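N-acetylglucosamine 2-epimerase (PDB 3GT5) probably acts as a sugar isomerase of the N-acylglucosamine 2-epimerase family, interconverting sugars by a reaction at or next to C2. Local coordinates at residues L143-R146 with H147-A151; L115-V118 with M119-Y122; S275-D278 with V279-R283. All blocks are in the same frame, centred on the assembly; numbering follows the deposited sequence.

Contact 1: residues L143-R146 with H147-A151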
ATOM      1  N   LEU A 143      15.164  -8.258  12.904  1.00 20.25           N
ATOM      2  CA  LEU A 143      14.048  -9.158  13.175  1.00 20.10           C
ATOM      3  C   LEU A 143      13.609  -9.910  11.906  1.00 20.41           C
ATOM      4  O   LEU A 143      13.417 -11.149  11.951  1.00 20.84           O
ATOM      5  CB  LEU A 143      12.861  -8.368  13.739  1.00 21.63           C
ATOM      6  CG  LEU A 143      11.711  -9.275  14.198  1.00 21.53           C
ATOM      7  CD1 LEU A 143      11.958  -9.862  15.588  1.00 25.24           C
ATOM      8  CD2 LEU A 143      10.383  -8.478  14.101  1.00 24.63           C
ATOM      9  N   LEU A 144      13.476  -9.176  10.793  1.00 18.44           N
ATOM     10  CA  LEU A 144      13.181  -9.749   9.480  1.00 18.23           C
ATOM     11  C   LEU A 144      14.262 -10.739   9.045  1.00 18.38           C
ATOM     12  O   LEU A 144      13.959 -11.822   8.535  1.00 18.08           O
ATOM     13  CB  LEU A 144      12.982  -8.619   8.444  1.00 18.53           C
ATOM     14  CG  LEU A 144      11.671  -7.855   8.636  1.00 16.63           C
ATOM     15  CD1 LEU A 144      11.771  -6.542   7.840  1.00 21.60           C
ATOM     16  CD2 LEU A 144      10.511  -8.715   8.163  1.00 19.18           C
ATOM     17  N   GLU A 145      15.541 -10.393   9.229  1.00 19.67           N
ATOM     18  CA  GLU A 145      16.616 -11.324   8.813  1.00 20.73           C
ATOM     19  C   GLU A 145      16.612 -12.589   9.657  1.00 21.31           C
ATOM     20  O   GLU A 145      16.904 -13.674   9.177  1.00 21.28           O
ATOM     21  CB  GLU A 145      17.998 -10.664   8.967  1.00 21.31           C
ATOM     22  CG  GLU A 145      18.352  -9.598   7.888  1.00 25.65           C
ATOM     23  CD  GLU A 145      18.267 -10.047   6.424  1.00 28.25           C
ATOM     24  OE1 GLU A 145      19.264 -10.509   5.817  1.00 31.29           O
ATOM     25  OE2 GLU A 145      17.198  -9.848   5.841  1.00 27.47           O
ATOM     26  N   ARG A 146      16.339 -12.433  10.942  1.00 21.04           N
ATOM     27  CA  ARG A 146      16.363 -13.546  11.899  1.00 22.26           C
ATOM     28  C   ARG A 146      15.260 -14.542  11.605  1.00 21.41           C
ATOM     29  O   ARG A 146      15.503 -15.737  11.679  1.00 21.63           O
ATOM     30  CB  ARG A 146      16.215 -12.995  13.322  1.00 23.48           C
ATOM     31  CG  ARG A 146      16.327 -13.954  14.526  1.00 27.96           C
ATOM     32  CD  ARG A 146      16.447 -13.101  15.840  1.00 33.77           C
ATOM     33  NE  ARG A 146      17.629 -12.213  15.747  1.00 38.90           N
ATOM     34  CZ  ARG A 146      17.667 -10.862  15.689  1.00 38.07           C
ATOM     35  NH1 ARG A 146      16.573 -10.061  15.796  1.00 34.50           N
ATOM     36  NH2 ARG A 146      18.873 -10.298  15.538  1.00 36.70           N
ATOM     37  N   HIS A 147      14.054 -14.069  11.280  1.00 20.51           N
ATOM     38  CA  HIS A 147      12.900 -14.965  11.183  1.00 19.30           C
ATOM     39  C   HIS A 147      12.265 -15.118   9.807  1.00 17.92           C
ATOM     40  O   HIS A 147      11.794 -16.215   9.460  1.00 20.04           O
ATOM     41  CB  HIS A 147      11.802 -14.525  12.143  1.00 19.29           C
ATOM     42  CG  HIS A 147      12.221 -14.490  13.576  1.00 20.97           C
ATOM     43  ND1 HIS A 147      12.563 -15.628  14.286  1.00 23.04           N
ATOM     44  CD2 HIS A 147      12.282 -13.460  14.454  1.00 24.06           C
ATOM     45  CE1 HIS A 147      12.826 -15.289  15.541  1.00 22.84           C
ATOM     46  NE2 HIS A 147      12.669 -13.981  15.667  1.00 23.53           N
ATOM     47  N   PHE A 148      12.164 -14.028   9.052  1.00 16.22           N
ATOM     48  CA  PHE A 148      11.355 -14.026   7.852  1.00 15.61           C
ATOM     49  C   PHE A 148      12.107 -14.237   6.533  1.00 16.66           C
ATOM     50  O   PHE A 148      11.582 -14.760   5.582  1.00 17.07           O
ATOM     51  CB  PHE A 148      10.581 -12.700   7.761  1.00 15.74           C
ATOM     52  CG  PHE A 148       9.499 -12.574   8.757  1.00 17.66           C
ATOM     53  CD1 PHE A 148       8.181 -12.906   8.426  1.00 16.67           C
ATOM     54  CD2 PHE A 148       9.769 -12.114  10.032  1.00 19.30           C
ATOM     55  CE1 PHE A 148       7.181 -12.798   9.327  1.00 19.16           C
ATOM     56  CE2 PHE A 148       8.730 -12.010  10.979  1.00 20.57           C
ATOM     57  CZ  PHE A 148       7.443 -12.348  10.619  1.00 19.56           C
ATOM     58  N   TRP A 149      13.335 -13.747   6.443  1.00 17.64           N
ATOM     59  CA  TRP A 149      14.069 -13.778   5.196  1.00 17.68           C
ATOM     60  C   TRP A 149      14.455 -15.198   4.801  1.00 19.09           C
ATOM     61  O   TRP A 149      14.940 -15.979   5.632  1.00 19.43           O
ATOM     62  CB  TRP A 149      15.312 -12.920   5.334  1.00 17.78           C
ATOM     63  CG  TRP A 149      16.138 -12.846   4.115  1.00 16.56           C
ATOM     64  CD1 TRP A 149      17.465 -13.153   4.041  1.00 20.86           C
ATOM     65  CD2 TRP A 149      15.773 -12.339   2.805  1.00 17.14           C
ATOM     66  NE1 TRP A 149      17.937 -12.927   2.777  1.00 19.45           N
ATOM     67  CE2 TRP A 149      16.918 -12.430   1.997  1.00 17.55           C
ATOM     68  CE3 TRP A 149      14.584 -11.853   2.235  1.00 16.08           C
ATOM     69  CZ2 TRP A 149      16.931 -12.026   0.653  1.00 18.41           C
ATOM     70  CZ3 TRP A 149      14.600 -11.451   0.903  1.00 16.45           C
ATOM     71  CH2 TRP A 149      15.764 -11.526   0.130  1.00 18.50           C
ATOM     72  N   ASP A 150      14.241 -15.542   3.543  1.00 18.10           N
ATOM     73  CA  ASP A 150      14.680 -16.853   3.012  1.00 20.29           C
ATOM     74  C   ASP A 150      15.654 -16.596   1.868  1.00 21.31           C
ATOM     75  O   ASP A 150      15.258 -16.460   0.685  1.00 20.06           O
ATOM     76  CB  ASP A 150      13.429 -17.615   2.563  1.00 20.86           C
ATOM     77  CG  ASP A 150      13.665 -19.099   2.290  1.00 26.46           C
ATOM     78  OD1 ASP A 150      14.812 -19.596   2.271  1.00 31.02           O
ATOM     79  OD2 ASP A 150      12.618 -19.728   2.051  1.00 34.50           O
ATOM     80  N   ALA A 151      16.949 -16.560   2.191  1.00 22.11           N
ATOM     81  CA  ALA A 151      17.970 -16.204   1.183  1.00 23.50           C
ATOM     82  C   ALA A 151      17.952 -17.072  -0.094  1.00 23.75           C
ATOM     83  O   ALA A 151      18.216 -16.581  -1.192  1.00 25.25           O
ATOM     84  CB  ALA A 151      19.360 -16.276   1.835  1.00 24.14           C
TER
HETATM   85  O   HOH W   1      15.213 -15.906   8.524  1.00 28.17           O

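Contact 2: residues L115-V118 with M119-Y122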
ATOM      1  N   LEU A 115       4.991  -6.197   9.371  1.00 18.51           N
ATOM      2  CA  LEU A 115       6.341  -5.664   9.454  1.00 18.55           C
ATOM      3  C   LEU A 115       6.741  -4.729   8.293  1.00 18.16           C
ATOM      4  O   LEU A 115       7.571  -3.843   8.493  1.00 18.50           O
ATOM      5  CB  LEU A 115       7.353  -6.807   9.594  1.00 19.39           C
ATOM      6  CG  LEU A 115       7.143  -7.557  10.909  1.00 20.74           C
ATOM      7  CD1 LEU A 115       7.954  -8.837  10.855  1.00 23.00           C
ATOM      8  CD2 LEU A 115       7.581  -6.637  12.045  1.00 23.68           C
ATOM      9  N   ALA A 116       6.214  -4.948   7.072  1.00 16.46           N
ATOM     10  CA  ALA A 116       6.455  -4.027   5.955  1.00 15.97           C
ATOM     11  C   ALA A 116       5.930  -2.640   6.366  1.00 15.54           C
ATOM     12  O   ALA A 116       6.651  -1.622   6.243  1.00 16.34           O
ATOM     13  CB  ALA A 116       5.764  -4.504   4.715  1.00 14.33           C
ATOM     14  N   PHE A 117       4.709  -2.627   6.885  1.00 15.84           N
ATOM     15  CA  PHE A 117       4.084  -1.382   7.351  1.00 15.66           C
ATOM     16  C   PHE A 117       4.764  -0.740   8.543  1.00 15.77           C
ATOM     17  O   PHE A 117       4.941   0.462   8.580  1.00 16.49           O
ATOM     18  CB  PHE A 117       2.565  -1.466   7.395  1.00 15.73           C
ATOM     19  CG  PHE A 117       1.973  -1.331   6.040  1.00 16.70           C
ATOM     20  CD1 PHE A 117       1.831  -0.061   5.445  1.00 16.31           C
ATOM     21  CD2 PHE A 117       1.709  -2.450   5.226  1.00 15.78           C
ATOM     22  CE1 PHE A 117       1.398   0.076   4.157  1.00 18.30           C
ATOM     23  CE2 PHE A 117       1.256  -2.284   3.905  1.00 15.99           C
ATOM     24  CZ  PHE A 117       1.111  -1.030   3.368  1.00 18.11           C
ATOM     25  N   VAL A 118       5.253  -1.543   9.460  1.00 15.31           N
ATOM     26  CA  VAL A 118       6.088  -1.030  10.543  1.00 15.75           C
ATOM     27  C   VAL A 118       7.370  -0.389  10.010  1.00 16.41           C
ATOM     28  O   VAL A 118       7.716   0.744  10.426  1.00 17.54           O
ATOM     29  CB  VAL A 118       6.377  -2.165  11.540  1.00 15.36           C
ATOM     30  CG1 VAL A 118       7.529  -1.757  12.528  1.00 15.05           C
ATOM     31  CG2 VAL A 118       5.067  -2.581  12.350  1.00 17.30           C
ATOM     32  N   MET A 119       8.071  -1.066   9.070  1.00 16.04           N
ATOM     33  CA  MET A 119       9.296  -0.514   8.417  1.00 15.81           C
ATOM     34  C   MET A 119       8.993   0.819   7.721  1.00 16.33           C
ATOM     35  O   MET A 119       9.733   1.806   7.855  1.00 17.71           O
ATOM     36  CB  MET A 119       9.969  -1.509   7.472  1.00 16.70           C
ATOM     37  CG  MET A 119      11.237  -0.977   6.846  1.00 15.03           C
ATOM     38  SD  MET A 119      12.654  -0.668   8.062  1.00 13.54           S
ATOM     39  CE  MET A 119      13.526  -2.264   7.854  1.00 23.81           C
ATOM     40  N   LEU A 120       7.863   0.876   7.029  1.00 15.72           N
ATOM     41  CA  LEU A 120       7.440   2.099   6.389  1.00 16.78           C
ATOM     42  C   LEU A 120       7.177   3.209   7.418  1.00 17.25           C
ATOM     43  O   LEU A 120       7.645   4.359   7.204  1.00 17.64           O
ATOM     44  CB  LEU A 120       6.178   1.846   5.553  1.00 16.11           C
ATOM     45  CG  LEU A 120       5.658   3.072   4.795  1.00 19.63           C
ATOM     46  CD1 LEU A 120       6.658   3.527   3.705  1.00 18.01           C
ATOM     47  CD2 LEU A 120       4.271   2.805   4.163  1.00 18.87           C
ATOM     48  N   ALA A 121       6.477   2.893   8.515  1.00 16.84           N
ATOM     49  CA  ALA A 121       6.183   3.908   9.545  1.00 16.61           C
ATOM     50  C   ALA A 121       7.512   4.440  10.145  1.00 17.97           C
ATOM     51  O   ALA A 121       7.691   5.652  10.384  1.00 16.73           O
ATOM     52  CB  ALA A 121       5.270   3.365  10.650  1.00 17.72           C
ATOM     53  N   TYR A 122       8.438   3.539  10.434  1.00 16.78           N
ATOM     54  CA  TYR A 122       9.721   3.984  11.025  1.00 17.81           C
ATOM     55  C   TYR A 122      10.531   4.820  10.024  1.00 18.53           C
ATOM     56  O   TYR A 122      11.194   5.802  10.430  1.00 19.70           O
ATOM     57  CB  TYR A 122      10.539   2.782  11.520  1.00 17.99           C
ATOM     58  CG  TYR A 122       9.967   2.040  12.718  1.00 18.85           C
ATOM     59  CD1 TYR A 122       9.091   2.647  13.642  1.00 20.67           C
ATOM     60  CD2 TYR A 122      10.348   0.718  12.980  1.00 19.06           C
ATOM     61  CE1 TYR A 122       8.566   1.952  14.716  1.00 22.15           C
ATOM     62  CE2 TYR A 122       9.858   0.036  14.104  1.00 18.48           C
ATOM     63  CZ  TYR A 122       8.981   0.663  14.973  1.00 20.42           C
ATOM     64  OH  TYR A 122       8.472  -0.010  16.062  1.00 22.80           O
TER

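Contact 3: residues S275-D278 with V279-R283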
ATOM      1  N   SER A 275       5.029  -3.860 -19.295  1.00 20.46           N
ATOM      2  CA  SER A 275       4.329  -5.141 -19.546  1.00 21.49           C
ATOM      3  C   SER A 275       3.242  -5.380 -18.487  1.00 21.88           C
ATOM      4  O   SER A 275       2.126  -5.833 -18.806  1.00 21.34           O
ATOM      5  CB  SER A 275       5.308  -6.339 -19.627  1.00 21.90           C
ATOM      6  OG  SER A 275       5.789  -6.772 -18.330  1.00 25.02           O
ATOM      7  N   LEU A 276       3.560  -5.084 -17.222  1.00 18.92           N
ATOM      8  CA  LEU A 276       2.603  -5.304 -16.150  1.00 18.99           C
ATOM      9  C   LEU A 276       1.401  -4.352 -16.266  1.00 19.53           C
ATOM     10  O   LEU A 276       0.217  -4.758 -16.132  1.00 18.52           O
ATOM     11  CB  LEU A 276       3.265  -5.093 -14.782  1.00 18.36           C
ATOM     12  CG  LEU A 276       4.308  -6.180 -14.431  1.00 17.25           C
ATOM     13  CD1 LEU A 276       5.054  -5.878 -13.103  1.00 18.52           C
ATOM     14  CD2 LEU A 276       3.669  -7.605 -14.371  1.00 20.58           C
ATOM     15  N   PHE A 277       1.722  -3.082 -16.476  1.00 18.99           N
ATOM     16  CA  PHE A 277       0.684  -2.050 -16.513  1.00 18.47           C
ATOM     17  C   PHE A 277      -0.247  -2.284 -17.741  1.00 18.95           C
ATOM     18  O   PHE A 277      -1.477  -2.300 -17.583  1.00 19.10           O
ATOM     19  CB  PHE A 277       1.294  -0.669 -16.565  1.00 19.05           C
ATOM     20  CG  PHE A 277       0.270   0.447 -16.648  1.00 18.09           C
ATOM     21  CD1 PHE A 277      -0.084   1.140 -15.518  1.00 19.04           C
ATOM     22  CD2 PHE A 277      -0.336   0.786 -17.846  1.00 18.57           C
ATOM     23  CE1 PHE A 277      -1.023   2.156 -15.536  1.00 19.38           C
ATOM     24  CE2 PHE A 277      -1.291   1.821 -17.880  1.00 17.87           C
ATOM     25  CZ  PHE A 277      -1.622   2.498 -16.724  1.00 18.33           C
ATOM     26  N   ASP A 278       0.340  -2.499 -18.914  1.00 20.17           N
ATOM     27  CA  ASP A 278      -0.419  -2.516 -20.193  1.00 20.98           C
ATOM     28  C   ASP A 278      -1.398  -3.669 -20.162  1.00 20.95           C
ATOM     29  O   ASP A 278      -2.571  -3.496 -20.484  1.00 20.70           O
ATOM     30  CB  ASP A 278       0.495  -2.656 -21.428  1.00 22.62           C
ATOM     31  CG  ASP A 278       1.439  -1.450 -21.648  1.00 23.95           C
ATOM     32  OD1 ASP A 278       1.343  -0.396 -20.962  1.00 24.52           O
ATOM     33  OD2 ASP A 278       2.330  -1.600 -22.522  1.00 25.71           O
ATOM     34  N   VAL A 279      -0.927  -4.844 -19.770  1.00 19.63           N
ATOM     35  CA  VAL A 279      -1.788  -6.014 -19.679  1.00 21.11           C
ATOM     36  C   VAL A 279      -2.860  -5.865 -18.618  1.00 20.22           C
ATOM     37  O   VAL A 279      -4.046  -6.157 -18.887  1.00 21.33           O
ATOM     38  CB  VAL A 279      -0.967  -7.296 -19.411  1.00 21.25           C
ATOM     39  CG1 VAL A 279      -1.897  -8.473 -19.092  1.00 22.29           C
ATOM     40  CG2 VAL A 279      -0.087  -7.570 -20.608  1.00 22.58           C
ATOM     41  N   ALA A 280      -2.483  -5.386 -17.433  1.00 20.18           N
ATOM     42  CA  ALA A 280      -3.438  -5.225 -16.320  1.00 19.35           C
ATOM     43  C   ALA A 280      -4.602  -4.306 -16.668  1.00 19.75           C
ATOM     44  O   ALA A 280      -5.768  -4.630 -16.386  1.00 20.32           O
ATOM     45  CB  ALA A 280      -2.715  -4.722 -15.033  1.00 19.77           C
ATOM     46  N   VAL A 281      -4.325  -3.155 -17.261  1.00 19.41           N
ATOM     47  CA  VAL A 281      -5.419  -2.216 -17.549  1.00 20.42           C
ATOM     48  C   VAL A 281      -6.247  -2.716 -18.751  1.00 21.51           C
ATOM     49  O   VAL A 281      -7.464  -2.499 -18.752  1.00 22.35           O
ATOM     50  CB  VAL A 281      -4.945  -0.720 -17.708  1.00 19.99           C
ATOM     51  CG1 VAL A 281      -4.236  -0.309 -16.440  1.00 20.67           C
ATOM     52  CG2 VAL A 281      -4.027  -0.529 -18.955  1.00 20.41           C
ATOM     53  N   ALA A 282      -5.628  -3.400 -19.718  1.00 23.38           N
ATOM     54  CA  ALA A 282      -6.377  -3.986 -20.862  1.00 23.56           C
ATOM     55  C   ALA A 282      -7.404  -4.993 -20.366  1.00 23.74           C
ATOM     56  O   ALA A 282      -8.571  -5.040 -20.814  1.00 24.16           O
ATOM     57  CB  ALA A 282      -5.416  -4.662 -21.884  1.00 24.67           C
ATOM     58  N   ARG A 283      -6.964  -5.847 -19.475  1.00 23.51           N
ATOM     59  CA  ARG A 283      -7.834  -6.872 -18.934  1.00 23.33           C
ATOM     60  C   ARG A 283      -8.892  -6.364 -17.993  1.00 23.37           C
ATOM     61  O   ARG A 283      -9.938  -7.017 -17.875  1.00 23.96           O
ATOM     62  CB  ARG A 283      -7.036  -7.919 -18.182  1.00 24.47           C
ATOM     63  CG  ARG A 283      -6.030  -8.643 -19.018  1.00 28.44           C
ATOM     64  CD  ARG A 283      -6.433 -10.088 -19.427  1.00 36.53           C
ATOM     65  NE  ARG A 283      -5.257 -10.646 -20.101  1.00 41.09           N
ATOM     66  CZ  ARG A 283      -4.336 -11.490 -19.596  1.00 45.99           C
ATOM     67  NH1 ARG A 283      -4.433 -12.074 -18.398  1.00 45.24           N
ATOM     68  NH2 ARG A 283      -3.300 -11.809 -20.359  1.00 47.90           N
TER

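Contact 1: residues L143-R146 with H147-A151
The imidazole of His-147 has Arg-146 CG over one face and a methyl of Leu-143 at its edge. Arg-146 CG makes a CH-pi contact, 3.9 Å from the centroid of the His-147 ring and only 11° off its normal. Leu-143 CD1 comes in the ring plane, 3.8 Å from His-147 CD2. With CG set anti to its own backbone N (chi1 -175°), the Arg-146 chain runs beside the histidine, and its guanidinium stands nearly perpendicular to the ring. Trp-164 also stacks with His-147. The indole of Trp-149 takes a carboxylate oxygen over a face: Glu-145 OE2 is 3.6 Å from Trp-149 CG, the carboxylate inclined 32° to the indole. Ala-151 N lies 3.8 Å above the Trp-149 ring plane, toward the rim. Glu-145 OE2 forms a salt bridge with Arg-197, which in turn makes a cation-pi contact with Trp-149. Phe-148 has Leu-143 O at its ring edge and meets Leu-144 CD2 obliquely, at 3.9 Å from Phe-148 CD2.

These groups surround the point where the chain leaves helix 133-147 and, past Phe-148, enters strand 149-150, an outermost strand of a five-stranded antiparallel sheet. The change of course is visible at Leu-144 O, which accepts both Phe-148 N and Trp-149 N at 2.9 Å, from opposite faces of its carbonyl plane. An i+5 bond thus joins the usual i+4 bond, while His-147 N still reaches Leu-143 O at 3.1 Å. A water donates to Glu-145 O and to Trp-149 O, tying the helix turn to the first strand residue.

Contact 2: residues L115-V118 with M119-Y122
Val-118 and Tyr-122, one helical turn apart, lie side by side and point the same way, with CG1 of the valine only 3.3 Å from Tyr-122 CE2. This is a tight carbon-carbon approach. Two torsions account for it: Val-118 CG1 stands anti to the backbone N (chi1 167°), and a chi2 of -24° turns the phenol so that Val-118 O lies over one ring face, 3.5 Å from Tyr-122 CG. The same oxygen accepts Tyr-122 N at 2.9 Å; the C=O points at that N-H, and the ring lies alongside.

Phe-117 and Leu-120 lie side by side too, pointing the same way, in looser contact. Leu-120 CD2 approaches obliquely, 4.0 Å from Phe-117 CE1. The side chains of helix 112-127 leave it in several directions: Phe-117 and Leu-120 reach helix 51-68, Met-119 packs on Ala-181 of helix 172-189, and Tyr-122 on helix 133-147. Such enclosure is consistent with an inner helix of the (alpha/alpha)6 barrel known for this family.

All eight residues are buried, and the backbone N-H groups of Met-119 to Tyr-122 are each paired with a carbonyl four residues back. Tyr-122 OH is hydrogen-bonded to Tyr-96 OH and Arg-85 NH1. Within the turn, side chain meets side chain by apolar contact only, whereas Phe-117 also finds Arg-56 (cation-pi), His-177 and Tyr-377 beyond it.

Contact 3: residues S275-D278 with V279-R283
Phe-277 and Val-281 make the close-packed half of this contact, one turn apart on helix 269-284. Val-281 CG1 lies over one face of the phenyl, 4.0 Å from its centroid and 17° off the normal, which meets the geometry of a CH-pi contact. The other methyl, CG2, comes 3.8 Å from Phe-277 CE2, so both branches of the valine engage the aromatic group. The phenylalanine presents itself this way because its CG is anti to the backbone N (chi1 178°). Tyr-331 and Trp-334, both edge-to-face, together with Ala-318, Ala-319 and Leu-322 of helix 309-326, also touch the ring. Ala-280 is packed closely as well: its CB is 3.1 Å from Leu-276 O.

The other flank is looser. Val-279 N reaches Ser-275 O at 3.4 Å, a weak hydrogen bond, whereas Val-281 N bonds Phe-277 O at 3.0 Å with an N-H...O angle of 167°. Val-279 CG2 comes 3.3 Å from Ser-275 O, so the looseness is in the backbone bond and not in this side chain. Ser-275 and Ala-282 are exposed, and the serine hydroxyl turns back to Val-272 O in its own helix. Asp-278, partly exposed, is anchored through OD1 to Tyr-331 OH, so one tyrosine serves both the carboxylate and the phenyl of Phe-277.

The buried side meets helices 247-263, 309-326 and 329-346, while loop residues Leu-216 and Leu-292 cover other parts. This amphipathic pattern is consistent with the outer helical layer of the (alpha/alpha)6 barrel of N-acylglucosamine 2-epimerases.

Contact 2 is the core member, with every residue buried and its centre about 11 Å from the centre of the chain; contacts 1 and 3 lie farther out, at about 21 and 19 Å, partly exposed. Contacts 1 and 2 touch through successive helices: Leu-115 CD1 approaches Phe-148 CE2 to 3.3 Å and Leu-144 CD2 to 3.7 Å. Contact 3 stands apart, its nearest atoms about 18 Å from either, and lies across the chain's centre from contact 2. Chemistry follows place: charge, water and irregular bonding where helix 133-147 ends, regular helix and mainly apolar contact in 115-122, with one bonded tyrosine hydroxyl, and distinct apolar and solvent sides in 275-283.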